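Phosphopantetheine adenylyltransferase (PDB 3DO8) probably transfers an adenylyl group reversibly from ATP to 4'-phosphopantetheine, giving dephospho-CoA and pyrophosphate in the biosynthesis of coenzyme A. Local coordinates at residues I24-R29 / F87-V92; T36-A41 / A52-N57; G80-V85 / L101-K106; L12-K17 / I136-I141; R60-M63 / E69-I72. One frame throughout, in Å; residues are numbered along the deposited sequence.

Contact 1 of 5, residues I24-R29 / F87-V92; sequences IKLGGR and FEYLVV
L26, in the last turn of helix 14-27, meets Y89 and V91 of strand 89-92, a small example of the helix-on-sheet packing that builds a Rossmann-like α/β fold. The CB of L26 heads toward the strand. CG stands beside the backbone N (chi1 -71°) and CD1 continues the chain outward (chi2 174°), which makes CD1 the methyl that does the touching. It lies 4.1 Å from Y89 CG, near the root of the tyrosine, where CB and CD2 of Y89 are almost equally close. The other methyl, CD2, sits above the rim of the same ring, 4.3 Å from its plane, while the opposite face carries CG of E88. The two side chains cross at about a right angle, and the leucine methyls lie over one face of the ring. The phenolic end serves another purpose: Y89 OH is hydrogen-bonded to D21 of the second subunit, and K25 of that subunit packs on L26. This buried leucine therefore belongs both to the layer between helix and sheet and to the contact with the second subunit. Its CD1 completes the contact against the CG2 methyl of V91, at 3.8 Å.

Contact 2 of 5, residues T36-A41 / A52-N57; sequences TSDRMA and AIRAEN
The guanidinium of R54 closes on the backbone carbonyl of T36, where strand 31-36 of the Rossmann-like sheet gives way to helix 38-44. Its two terminal nitrogens grip one atom end-on: R54 NH1 and R54 NH2 form hydrogen bonds to T36 O at 3.0 Å and 2.9 Å, the oxygen lying close to the guanidinium plane. Both bonds are bent (N-H...O 141° and 145°), because two donors share one oxygen. NH2 also forms a salt bridge to D38 OD1, 3.2 Å away, meeting that oxygen nearly along its C-O bond, with the carboxylate turned 54° from the guanidinium. A weak bond joins NH1 to T36 OG1. Over one face of the group sits the CB of A41, 3.9 Å from R54 NH2.

What positions this first shell lies just beyond it. A bend at chi3 turns the guanidinium, whose NE bonds to L49 O and NH1 also to T8 O. D38 OD1 is held in turn by F51 N, and T36 OG1 by the hydroxyl of T8. Cut back to an alanine, position R54 would probably leave the T36 carbonyl without its double grip and D38 without this counter-charge, loosening the strand end from helix 51-66. S37, next in the chain after T36, is the N-cap of helix 38-44, its OG accepting from M40 N at 3.3 Å.

Contact 3 of 5, residues G80-V85 / L101-K106; sequences GKTLDV and LKINQK
T82 and L83 lean on I103 and K106, bringing the turn that leads from strand 71-75 toward strand 89-92 against helix 97-110, the helix of the following β-α-β unit in this Rossmann-like fold. Within the turn, K81 O accepts from both D84 N and V85 N.

The conformation of T82 brings a hydroxyl against hydrocarbon. OG1 stands between the backbone N and the carbonyl carbon (chi1 64°), and in that position it abuts the isoleucine: T82 OG1 is 3.4 Å from I103 CD1, and CG1 and CG2 of I103 are just as near. Its polar need is met elsewhere, by a hydrogen bond to Y79 O. I103 offers its whole branched end because CG1 lies beside its backbone N while CG2 is anti to that N, and the two side chains cross at about a right angle. CD1 of I103 also packs on L90 of the neighbouring strand. Shortening I103 to an alanine is likely to open a gap beside the T82 hydroxyl and deprive L90 of this partner.

L83 works through one branch. With CD1 extended (chi2 -177°), CD2 is the methyl that turns to the helix, settling 3.7 Å from I103 O. K106 presents only the root of its side chain; a bend at chi2 (-73°) leads the amine off to a salt bridge with E109. The bare methylene left behind, CB of K106, rests 3.7 Å from L83 CD2.

Contact 4 of 5, residues L12-K17 / I136-I141; sequences LHEGHK and IKRGEI
E14 and R138 carry the ionic part of this surface contact between the start of helix 14-27 and the loop after strand 116-121. E14 OE2 forms a salt bridge with R138 NH2 at 2.6 Å. The carboxylate and guanidinium planes are nearly parallel, 7° apart, but slightly offset, and the approach uses a single oxygen: E14 OE1 stays 4.1 Å from the same nitrogen. The glutamate chain bends at chi2 (53°) to bring its end round to the arginine, which is itself bent at chi2.

Packing over the guanidinium is supplied by K17. Its carbonyl oxygen lies over the centre of one face, 3.6 Å above the plane, and K17 CB is 3.8 Å from R138 NH2. Such an oxygen above the flat group would be expected to favour the positive charge. Beyond CG the lysine chain is extended and its end leads away.

Ring contacts gather within 12-17. H13 to H16 read HEGH, the HxGH signature of this nucleotidyltransferase superfamily, which in relatives helps to bind ATP. H16 CD2 lies 3.4 Å above the centre of the H13 ring. W122 meets both rings edge-to-face.

Around these groups, R138 rests on K18 of helix 14-27 and Y66 of helix 51-66, while K17 packs on Y61 of that second helix. Y89 of the second subunit packs on I136 and R138, placing the loop between two helices of its own chain and a strand of its partner.

Contact 5 of 5, residues R60-M63 / E69-I72; sequences RYVM and EPEI
M63 and E69 bring their CA atoms to 5.3 Å near the end of helix 51-66, just before the chain turns back toward strand 71-75, an outermost strand of the sheet within this chain. The connection is the return part of the β-α-β crossover from strand 31-36 to strand 71-75, through helices 38-44 and 51-66.

V62 and P70 form the buried half of the contact. The valine points its CB toward the turn and presents the CG1 branch, which is anti to its backbone N (chi1 174°), to the CG-CD side of the pyrrolidine ring. V62 CG1 is 3.7 Å from P70 CD, with CB of the valine almost as close at 3.8 Å from the same atom; V62 CG2 reaches P70 CG at 4.1 Å.

M63 makes the outer half. Its chain is curled at chi2 (58°) and chi3 (74°), carrying the terminal methyl to the backbone of E69: M63 CE is 3.6 Å from E69 N and 4.2 Å from E69 CB. The CB of E69 points away from the helix segment, and the side chain packs on K59.

Beyond the pair, V62 also packs on I20 and I24 of helix 14-27 and P70 on I33 of strand 31-36. The contact therefore sits where two helices come together beside the sheet edge, with E71 bonded through its backbone to I33 of the adjacent strand.

Overall arrangement
All five contacts belong to one Rossmann-like domain built on a parallel sheet of strand order 3-2-1-4-5. Contact 4 closes the longest loop and encloses the rest; contact 1 lies inside it and contains contacts 2 and 5 in series, while contacts 1 and 3 interlock along the chain. Helix 14-27 serves contacts 1 and 4, whose centres are 13 Å apart, and helix 51-66 serves contacts 2 and 5, 14 Å apart. Contacts 3 and 4 lie on opposite sides of the chain's centre, their centres 25 Å apart. Contacts 1, 3 and 4 also touch the second subunit, so the packing that folds the domain extends into the dimer interface.

Contact 1 of 5, residues I24-R29 / F87-V92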
# COMPACT_ATOMS: atom_id res chain seq x y z
N ILE A 24 1.04 -8.82 -3.79
CA ILE A 24 1.91 -9.55 -4.70
C ILE A 24 3.01 -8.68 -5.27
O ILE A 24 4.15 -9.14 -5.44
CB ILE A 24 1.11 -10.28 -5.80
CG1 ILE A 24 0.25 -11.37 -5.14
CG2 ILE A 24 2.04 -10.85 -6.83
CD1 ILE A 24 -0.71 -12.14 -6.06
N LYS A 25 2.70 -7.43 -5.58
CA LYS A 25 3.72 -6.50 -6.02
C LYS A 25 4.76 -6.29 -4.92
O LYS A 25 5.96 -6.21 -5.21
CB LYS A 25 3.09 -5.20 -6.54
CG LYS A 25 2.43 -5.42 -7.92
CD LYS A 25 1.61 -4.27 -8.42
CE LYS A 25 1.17 -4.56 -9.87
NZ LYS A 25 0.09 -3.65 -10.33
N LEU A 26 4.33 -6.26 -3.66
CA LEU A 26 5.27 -6.07 -2.56
C LEU A 26 6.09 -7.31 -2.28
O LEU A 26 7.28 -7.19 -1.95
CB LEU A 26 4.55 -5.67 -1.26
CG LEU A 26 3.96 -4.27 -1.23
CD1 LEU A 26 3.14 -4.05 0.07
CD2 LEU A 26 5.04 -3.19 -1.39
N GLY A 27 5.46 -8.49 -2.33
CA GLY A 27 6.05 -9.72 -1.79
C GLY A 27 6.37 -10.82 -2.78
O GLY A 27 7.09 -11.76 -2.44
N GLY A 28 5.83 -10.72 -3.99
CA GLY A 28 5.98 -11.79 -4.98
C GLY A 28 5.35 -13.06 -4.45
O GLY A 28 4.26 -13.04 -3.93
N ARG A 29 6.09 -14.17 -4.53
CA ARG A 29 5.65 -15.45 -3.98
C ARG A 29 5.81 -15.54 -2.46
O ARG A 29 5.36 -16.52 -1.84
CB ARG A 29 6.48 -16.56 -4.58
CG ARG A 29 6.62 -16.55 -6.11
CD ARG A 29 5.51 -17.20 -6.79
NE ARG A 29 5.27 -18.57 -6.31
CZ ARG A 29 5.64 -19.70 -6.90
NH1 ARG A 29 5.32 -20.85 -6.32
NH2 ARG A 29 6.29 -19.71 -8.07
N PHE A 87 6.66 -10.57 9.59
CA PHE A 87 6.31 -10.07 8.27
C PHE A 87 6.92 -8.69 8.11
O PHE A 87 7.01 -7.91 9.07
CB PHE A 87 4.77 -9.93 8.14
CG PHE A 87 4.04 -11.23 8.15
CD1 PHE A 87 3.99 -12.02 7.01
CD2 PHE A 87 3.35 -11.65 9.29
CE1 PHE A 87 3.32 -13.23 7.02
CE2 PHE A 87 2.66 -12.85 9.30
CZ PHE A 87 2.65 -13.65 8.16
N GLU A 88 7.33 -8.37 6.88
CA GLU A 88 7.79 -7.02 6.58
C GLU A 88 6.62 -6.03 6.40
O GLU A 88 6.67 -4.91 6.90
CB GLU A 88 8.66 -7.03 5.34
CG GLU A 88 9.29 -5.70 5.04
CD GLU A 88 10.43 -5.79 3.99
OE1 GLU A 88 10.85 -6.93 3.65
OE2 GLU A 88 10.89 -4.74 3.51
N TYR A 89 5.58 -6.46 5.67
CA TYR A 89 4.42 -5.63 5.36
C TYR A 89 3.16 -6.42 5.72
O TYR A 89 3.11 -7.64 5.53
CB TYR A 89 4.37 -5.32 3.85
CG TYR A 89 5.46 -4.37 3.38
CD1 TYR A 89 5.50 -3.06 3.82
CD2 TYR A 89 6.45 -4.80 2.49
CE1 TYR A 89 6.47 -2.19 3.39
CE2 TYR A 89 7.45 -3.93 2.07
CZ TYR A 89 7.44 -2.62 2.53
OH TYR A 89 8.40 -1.68 2.13
N LEU A 90 2.14 -5.68 6.16
CA LEU A 90 0.81 -6.20 6.39
C LEU A 90 -0.13 -5.32 5.58
O LEU A 90 -0.24 -4.10 5.84
CB LEU A 90 0.46 -6.11 7.87
CG LEU A 90 -0.98 -6.47 8.35
CD1 LEU A 90 -1.52 -7.80 7.82
CD2 LEU A 90 -1.06 -6.36 9.91
N VAL A 91 -0.75 -5.91 4.57
CA VAL A 91 -1.59 -5.21 3.62
C VAL A 91 -3.04 -5.37 4.09
O VAL A 91 -3.51 -6.49 4.26
CB VAL A 91 -1.45 -5.75 2.18
CG1 VAL A 91 -2.52 -5.08 1.26
CG2 VAL A 91 -0.03 -5.48 1.69
N VAL A 92 -3.71 -4.23 4.28
CA VAL A 92 -5.04 -4.17 4.86
C VAL A 92 -5.93 -3.17 4.12
O VAL A 92 -5.47 -2.38 3.35
CB VAL A 92 -5.00 -3.81 6.38
CG1 VAL A 92 -4.30 -4.93 7.11
CG2 VAL A 92 -4.34 -2.49 6.62

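Contact 2 of 5, residues T36-A41 / A52-N57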
# COMPACT_ATOMS: atom_id res chain seq x y z
N THR A 36 -10.28 -16.71 6.43
CA THR A 36 -10.96 -16.97 7.70
C THR A 36 -11.61 -18.35 7.71
O THR A 36 -12.20 -18.80 6.72
CB THR A 36 -12.02 -15.90 7.98
OG1 THR A 36 -12.89 -15.80 6.86
CG2 THR A 36 -11.40 -14.54 8.28
N SER A 37 -11.54 -19.02 8.86
CA SER A 37 -12.33 -20.23 9.08
C SER A 37 -13.83 -19.93 8.96
O SER A 37 -14.26 -18.76 9.06
CB SER A 37 -12.01 -20.76 10.48
OG SER A 37 -12.61 -19.90 11.42
N ASP A 38 -14.65 -20.97 8.77
CA ASP A 38 -16.11 -20.78 8.74
C ASP A 38 -16.62 -20.08 10.00
O ASP A 38 -17.46 -19.18 9.93
CB ASP A 38 -16.81 -22.14 8.59
CG ASP A 38 -16.58 -22.77 7.24
OD1 ASP A 38 -16.07 -22.08 6.35
OD2 ASP A 38 -16.90 -23.96 7.08
N ARG A 39 -16.09 -20.47 11.15
CA ARG A 39 -16.52 -19.89 12.43
C ARG A 39 -16.37 -18.38 12.42
O ARG A 39 -17.29 -17.62 12.71
CB ARG A 39 -15.69 -20.44 13.57
CG ARG A 39 -16.25 -21.66 14.23
CD ARG A 39 -15.77 -21.75 15.69
NE ARG A 39 -15.51 -23.13 16.09
CZ ARG A 39 -16.43 -24.10 16.16
NH1 ARG A 39 -17.71 -23.87 15.85
NH2 ARG A 39 -16.06 -25.32 16.54
N MET A 40 -15.18 -17.97 12.01
CA MET A 40 -14.77 -16.59 11.98
C MET A 40 -15.51 -15.77 10.91
O MET A 40 -15.85 -14.60 11.12
CB MET A 40 -13.28 -16.60 11.70
CG MET A 40 -12.55 -15.34 11.95
SD MET A 40 -10.93 -15.78 12.66
CE MET A 40 -11.65 -15.99 14.35
N ALA A 41 -15.72 -16.38 9.75
CA ALA A 41 -16.42 -15.71 8.67
C ALA A 41 -17.85 -15.34 9.09
O ALA A 41 -18.32 -14.24 8.81
CB ALA A 41 -16.44 -16.61 7.45
N ALA A 52 -13.01 -24.11 2.35
CA ALA A 52 -12.36 -24.75 1.23
C ALA A 52 -12.70 -24.07 -0.11
O ALA A 52 -11.84 -23.94 -0.98
CB ALA A 52 -12.68 -26.27 1.19
N ILE A 53 -13.96 -23.64 -0.25
CA ILE A 53 -14.40 -23.01 -1.50
C ILE A 53 -13.81 -21.60 -1.62
O ILE A 53 -13.31 -21.21 -2.67
CB ILE A 53 -15.94 -22.97 -1.57
CG1 ILE A 53 -16.51 -24.39 -1.66
CG2 ILE A 53 -16.43 -22.09 -2.72
CD1 ILE A 53 -16.13 -25.16 -2.88
N ARG A 54 -13.85 -20.84 -0.53
CA ARG A 54 -13.26 -19.49 -0.51
C ARG A 54 -11.74 -19.53 -0.78
O ARG A 54 -11.22 -18.75 -1.59
CB ARG A 54 -13.59 -18.77 0.81
CG ARG A 54 -15.09 -18.50 0.93
CD ARG A 54 -15.49 -17.80 2.21
NE ARG A 54 -15.43 -18.66 3.38
CZ ARG A 54 -14.55 -18.57 4.37
NH1 ARG A 54 -13.57 -17.68 4.35
NH2 ARG A 54 -14.67 -19.43 5.38
N ALA A 55 -11.04 -20.44 -0.13
CA ALA A 55 -9.60 -20.63 -0.37
C ALA A 55 -9.33 -20.98 -1.83
O ALA A 55 -8.44 -20.41 -2.44
CB ALA A 55 -9.02 -21.69 0.58
N GLU A 56 -10.11 -21.90 -2.40
CA GLU A 56 -9.91 -22.26 -3.82
C GLU A 56 -10.22 -21.11 -4.76
O GLU A 56 -9.54 -20.91 -5.76
CB GLU A 56 -10.73 -23.52 -4.19
CG GLU A 56 -10.16 -24.82 -3.66
CD GLU A 56 -8.70 -25.08 -4.13
OE1 GLU A 56 -8.39 -24.88 -5.34
OE2 GLU A 56 -7.89 -25.48 -3.27
N ASN A 57 -11.24 -20.33 -4.42
CA ASN A 57 -11.55 -19.15 -5.22
C ASN A 57 -10.37 -18.18 -5.28
O ASN A 57 -10.03 -17.65 -6.34
CB ASN A 57 -12.80 -18.44 -4.73
CG ASN A 57 -14.08 -19.25 -5.01
OD1 ASN A 57 -14.07 -20.20 -5.83
ND2 ASN A 57 -15.19 -18.90 -4.31

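Contact 3 of 5, residues G80-V85 / L101-K106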
# COMPACT_ATOMS: atom_id res chain seq x y z
N GLY A 80 -4.47 -14.27 13.35
CA GLY A 80 -3.83 -15.29 12.52
C GLY A 80 -2.47 -15.58 13.08
O GLY A 80 -2.32 -15.80 14.28
N LYS A 81 -1.47 -15.56 12.20
CA LYS A 81 -0.08 -15.80 12.58
C LYS A 81 0.73 -14.53 12.85
O LYS A 81 1.94 -14.58 13.04
CB LYS A 81 0.65 -16.58 11.48
CG LYS A 81 0.12 -17.98 11.16
CD LYS A 81 1.10 -18.65 10.17
CE LYS A 81 1.13 -17.95 8.75
NZ LYS A 81 2.49 -18.00 8.06
N THR A 82 0.07 -13.38 12.85
CA THR A 82 0.80 -12.13 12.82
C THR A 82 1.45 -11.72 14.14
O THR A 82 2.17 -10.76 14.16
CB THR A 82 -0.09 -10.96 12.35
OG1 THR A 82 -1.13 -10.78 13.31
CG2 THR A 82 -0.65 -11.20 10.93
N LEU A 83 1.22 -12.46 15.24
CA LEU A 83 1.95 -12.19 16.47
C LEU A 83 3.18 -13.07 16.61
O LEU A 83 3.94 -12.92 17.54
CB LEU A 83 1.05 -12.41 17.69
CG LEU A 83 -0.15 -11.48 17.80
CD1 LEU A 83 -0.92 -11.74 19.07
CD2 LEU A 83 0.27 -10.02 17.67
N ASP A 84 3.34 -14.01 15.68
CA ASP A 84 4.36 -15.05 15.77
C ASP A 84 5.37 -14.88 14.63
O ASP A 84 6.57 -14.67 14.86
CB ASP A 84 3.63 -16.41 15.69
CG ASP A 84 4.43 -17.55 16.25
OD1 ASP A 84 5.37 -17.31 17.05
OD2 ASP A 84 4.10 -18.70 15.89
N VAL A 85 4.87 -14.88 13.41
CA VAL A 85 5.72 -14.76 12.23
C VAL A 85 6.13 -13.32 12.04
O VAL A 85 5.33 -12.39 12.28
CB VAL A 85 4.96 -15.25 10.97
CG1 VAL A 85 5.80 -15.04 9.66
CG2 VAL A 85 4.50 -16.68 11.13
N LEU A 101 -3.49 -2.06 13.48
CA LEU A 101 -2.90 -1.28 14.56
C LEU A 101 -2.82 -2.10 15.85
O LEU A 101 -1.83 -2.04 16.56
CB LEU A 101 -3.69 -0.00 14.81
CG LEU A 101 -3.70 0.98 13.62
CD1 LEU A 101 -4.69 2.11 13.95
CD2 LEU A 101 -2.30 1.51 13.28
N LYS A 102 -3.86 -2.87 16.10
CA LYS A 102 -3.91 -3.77 17.28
C LYS A 102 -2.80 -4.85 17.23
O LYS A 102 -2.14 -5.16 18.25
CB LYS A 102 -5.31 -4.41 17.43
CG LYS A 102 -5.47 -5.34 18.60
CD LYS A 102 -5.41 -4.62 19.89
CE LYS A 102 -6.10 -5.41 21.01
NZ LYS A 102 -6.12 -4.61 22.25
N ILE A 103 -2.63 -5.41 16.05
CA ILE A 103 -1.55 -6.37 15.80
C ILE A 103 -0.18 -5.77 16.22
O ILE A 103 0.57 -6.40 16.95
CB ILE A 103 -1.55 -6.88 14.35
CG1 ILE A 103 -2.74 -7.85 14.11
CG2 ILE A 103 -0.22 -7.53 14.00
CD1 ILE A 103 -3.14 -8.10 12.64
N ASN A 104 0.12 -4.55 15.78
CA ASN A 104 1.40 -3.94 16.13
C ASN A 104 1.49 -3.62 17.62
O ASN A 104 2.55 -3.76 18.22
CB ASN A 104 1.70 -2.69 15.29
CG ASN A 104 2.40 -3.03 14.00
OD1 ASN A 104 2.99 -4.15 13.88
ND2 ASN A 104 2.40 -2.11 13.05
N GLN A 105 0.36 -3.25 18.23
CA GLN A 105 0.34 -2.95 19.68
C GLN A 105 0.72 -4.20 20.46
O GLN A 105 1.60 -4.16 21.35
CB GLN A 105 -1.01 -2.43 20.13
CG GLN A 105 -1.27 -1.03 19.68
CD GLN A 105 -2.70 -0.59 19.84
OE1 GLN A 105 -3.56 -1.34 20.33
NE2 GLN A 105 -2.98 0.65 19.43
N LYS A 106 0.11 -5.32 20.06
CA LYS A 106 0.39 -6.60 20.73
C LYS A 106 1.80 -7.10 20.43
O LYS A 106 2.45 -7.68 21.30
CB LYS A 106 -0.63 -7.67 20.38
CG LYS A 106 -1.97 -7.42 20.98
CD LYS A 106 -1.92 -7.70 22.46
CE LYS A 106 -3.13 -7.26 23.14
NZ LYS A 106 -2.89 -7.40 24.61

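Contact 4 of 5, residues L12-K17 / I136-I141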
# COMPACT_ATOMS: atom_id res chain seq x y z
N LEU A 12 -15.36 -12.70 -3.72
CA LEU A 12 -14.06 -12.14 -4.06
C LEU A 12 -14.28 -10.96 -5.00
O LEU A 12 -14.57 -11.15 -6.19
CB LEU A 12 -13.20 -13.21 -4.72
CG LEU A 12 -11.73 -12.86 -5.00
CD1 LEU A 12 -11.52 -11.67 -5.92
CD2 LEU A 12 -11.01 -12.59 -3.77
N HIS A 13 -14.20 -9.74 -4.46
CA HIS A 13 -14.61 -8.53 -5.18
C HIS A 13 -13.43 -7.66 -5.56
O HIS A 13 -12.27 -8.02 -5.28
CB HIS A 13 -15.66 -7.74 -4.39
CG HIS A 13 -15.23 -7.31 -3.02
ND1 HIS A 13 -14.10 -6.56 -2.78
CD2 HIS A 13 -15.81 -7.53 -1.81
CE1 HIS A 13 -14.02 -6.31 -1.48
NE2 HIS A 13 -15.04 -6.89 -0.87
N GLU A 14 -13.71 -6.55 -6.22
CA GLU A 14 -12.67 -5.71 -6.80
C GLU A 14 -11.75 -5.15 -5.71
O GLU A 14 -10.54 -5.01 -5.91
CB GLU A 14 -13.28 -4.59 -7.65
CG GLU A 14 -12.24 -3.59 -8.18
CD GLU A 14 -11.08 -4.26 -8.94
OE1 GLU A 14 -11.34 -5.25 -9.68
OE2 GLU A 14 -9.91 -3.79 -8.81
N GLY A 15 -12.31 -4.88 -4.54
CA GLY A 15 -11.51 -4.47 -3.39
C GLY A 15 -10.46 -5.50 -3.02
O GLY A 15 -9.27 -5.19 -2.84
N HIS A 16 -10.90 -6.76 -2.88
CA HIS A 16 -9.98 -7.84 -2.57
C HIS A 16 -8.89 -7.92 -3.64
O HIS A 16 -7.72 -8.18 -3.35
CB HIS A 16 -10.63 -9.21 -2.50
CG HIS A 16 -11.69 -9.35 -1.46
ND1 HIS A 16 -11.47 -9.18 -0.11
CD2 HIS A 16 -12.99 -9.72 -1.59
CE1 HIS A 16 -12.61 -9.42 0.54
NE2 HIS A 16 -13.54 -9.73 -0.34
N LYS A 17 -9.28 -7.78 -4.90
CA LYS A 17 -8.31 -7.83 -5.98
C LYS A 17 -7.26 -6.72 -5.89
O LYS A 17 -6.08 -6.95 -6.20
CB LYS A 17 -9.02 -7.90 -7.32
CG LYS A 17 -9.91 -9.14 -7.40
CD LYS A 17 -10.70 -9.20 -8.70
CE LYS A 17 -11.64 -10.38 -8.75
NZ LYS A 17 -12.47 -10.45 -10.00
N ILE A 136 -6.18 -0.57 -12.88
CA ILE A 136 -4.89 -1.05 -12.43
C ILE A 136 -4.52 -2.28 -13.27
O ILE A 136 -5.30 -3.24 -13.35
CB ILE A 136 -4.89 -1.47 -10.96
CG1 ILE A 136 -5.16 -0.27 -10.04
CG2 ILE A 136 -3.55 -2.10 -10.61
CD1 ILE A 136 -5.80 -0.66 -8.71
N LYS A 137 -3.35 -2.24 -13.88
CA LYS A 137 -2.85 -3.39 -14.62
C LYS A 137 -2.32 -4.44 -13.62
O LYS A 137 -1.26 -4.24 -13.00
CB LYS A 137 -1.76 -2.94 -15.59
CG LYS A 137 -2.29 -1.96 -16.65
CD LYS A 137 -2.83 -2.67 -17.89
CE LYS A 137 -1.70 -3.15 -18.79
NZ LYS A 137 -2.15 -3.38 -20.20
N ARG A 138 -3.08 -5.52 -13.46
CA ARG A 138 -2.69 -6.63 -12.57
C ARG A 138 -1.51 -7.39 -13.11
O ARG A 138 -1.41 -7.63 -14.31
CB ARG A 138 -3.83 -7.64 -12.38
CG ARG A 138 -5.13 -7.06 -11.91
CD ARG A 138 -4.91 -6.02 -10.85
NE ARG A 138 -6.16 -5.73 -10.14
CZ ARG A 138 -6.29 -4.81 -9.19
NH1 ARG A 138 -5.26 -4.05 -8.81
NH2 ARG A 138 -7.47 -4.64 -8.63
N GLY A 139 -0.63 -7.79 -12.20
CA GLY A 139 0.53 -8.60 -12.54
C GLY A 139 1.68 -8.21 -11.64
O GLY A 139 1.55 -7.34 -10.79
N GLU A 140 2.80 -8.89 -11.80
CA GLU A 140 4.04 -8.45 -11.21
C GLU A 140 4.65 -7.50 -12.24
O GLU A 140 4.34 -7.61 -13.43
CB GLU A 140 4.92 -9.65 -10.89
CG GLU A 140 4.23 -10.57 -9.88
CD GLU A 140 4.96 -11.87 -9.59
OE1 GLU A 140 4.68 -12.87 -10.30
OE2 GLU A 140 5.76 -11.90 -8.62
N ILE A 141 5.45 -6.54 -11.79
CA ILE A 141 5.99 -5.50 -12.69
C ILE A 141 7.36 -5.88 -13.30
O ILE A 141 7.67 -5.49 -14.43
CB ILE A 141 6.08 -4.11 -11.97
CG1 ILE A 141 7.18 -4.10 -10.91
CG2 ILE A 141 4.74 -3.71 -11.33
CD1 ILE A 141 7.33 -2.78 -10.24

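Contact 5 of 5, residues R60-M63 / E69-I72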
# COMPACT_ATOMS: atom_id res chain seq x y z
N ARG A 60 -7.46 -19.83 -7.36
CA ARG A 60 -7.67 -19.84 -8.80
C ARG A 60 -7.50 -18.48 -9.41
O ARG A 60 -7.01 -18.32 -10.54
CB ARG A 60 -9.05 -20.37 -9.16
CG ARG A 60 -9.19 -21.82 -8.92
CD ARG A 60 -10.44 -22.34 -9.66
NE ARG A 60 -10.79 -23.67 -9.19
CZ ARG A 60 -11.71 -23.93 -8.26
NH1 ARG A 60 -12.39 -22.93 -7.69
NH2 ARG A 60 -11.92 -25.19 -7.90
N TYR A 61 -7.96 -17.47 -8.67
CA TYR A 61 -7.84 -16.06 -9.12
C TYR A 61 -6.36 -15.68 -9.24
O TYR A 61 -5.91 -15.14 -10.27
CB TYR A 61 -8.59 -15.11 -8.17
CG TYR A 61 -8.26 -13.68 -8.51
CD1 TYR A 61 -8.85 -13.07 -9.60
CD2 TYR A 61 -7.30 -12.96 -7.79
CE1 TYR A 61 -8.51 -11.81 -9.97
CE2 TYR A 61 -6.95 -11.66 -8.14
CZ TYR A 61 -7.58 -11.09 -9.24
OH TYR A 61 -7.29 -9.83 -9.69
N VAL A 62 -5.60 -15.94 -8.19
CA VAL A 62 -4.17 -15.65 -8.20
C VAL A 62 -3.42 -16.43 -9.31
O VAL A 62 -2.56 -15.87 -9.99
CB VAL A 62 -3.54 -15.85 -6.82
CG1 VAL A 62 -2.01 -15.70 -6.89
CG2 VAL A 62 -4.20 -14.83 -5.82
N MET A 63 -3.73 -17.71 -9.48
CA MET A 63 -3.13 -18.48 -10.57
C MET A 63 -3.42 -17.83 -11.92
O MET A 63 -2.51 -17.62 -12.73
CB MET A 63 -3.61 -19.93 -10.56
CG MET A 63 -3.00 -20.78 -11.68
SD MET A 63 -1.15 -20.91 -11.73
CE MET A 63 -1.25 -21.87 -10.46
N GLU A 69 0.29 -20.45 -7.55
CA GLU A 69 -0.61 -20.79 -6.46
C GLU A 69 -0.08 -20.23 -5.14
O GLU A 69 0.99 -20.66 -4.64
CB GLU A 69 -0.68 -22.31 -6.31
CG GLU A 69 -1.75 -22.74 -5.29
CD GLU A 69 -1.66 -24.23 -4.95
OE1 GLU A 69 -1.43 -25.02 -5.88
OE2 GLU A 69 -1.81 -24.59 -3.76
N PRO A 70 -0.81 -19.29 -4.51
CA PRO A 70 -0.34 -18.66 -3.27
C PRO A 70 -0.47 -19.60 -2.08
O PRO A 70 -1.35 -20.45 -2.07
CB PRO A 70 -1.30 -17.47 -3.09
CG PRO A 70 -2.55 -17.94 -3.72
CD PRO A 70 -2.15 -18.81 -4.90
N GLU A 71 0.38 -19.39 -1.08
CA GLU A 71 0.23 -20.05 0.21
C GLU A 71 -1.03 -19.50 0.89
O GLU A 71 -1.12 -18.28 1.14
CB GLU A 71 1.45 -19.80 1.13
CG GLU A 71 1.28 -20.44 2.54
CD GLU A 71 2.37 -20.12 3.57
OE1 GLU A 71 3.03 -19.05 3.48
OE2 GLU A 71 2.51 -20.96 4.51
N ILE A 72 -1.96 -20.40 1.23
CA ILE A 72 -3.16 -20.08 2.00
C ILE A 72 -3.02 -20.67 3.40
O ILE A 72 -2.72 -21.87 3.56
CB ILE A 72 -4.49 -20.70 1.41
CG1 ILE A 72 -4.74 -20.23 -0.02
CG2 ILE A 72 -5.71 -20.38 2.29
CD1 ILE A 72 -4.79 -18.84 -0.17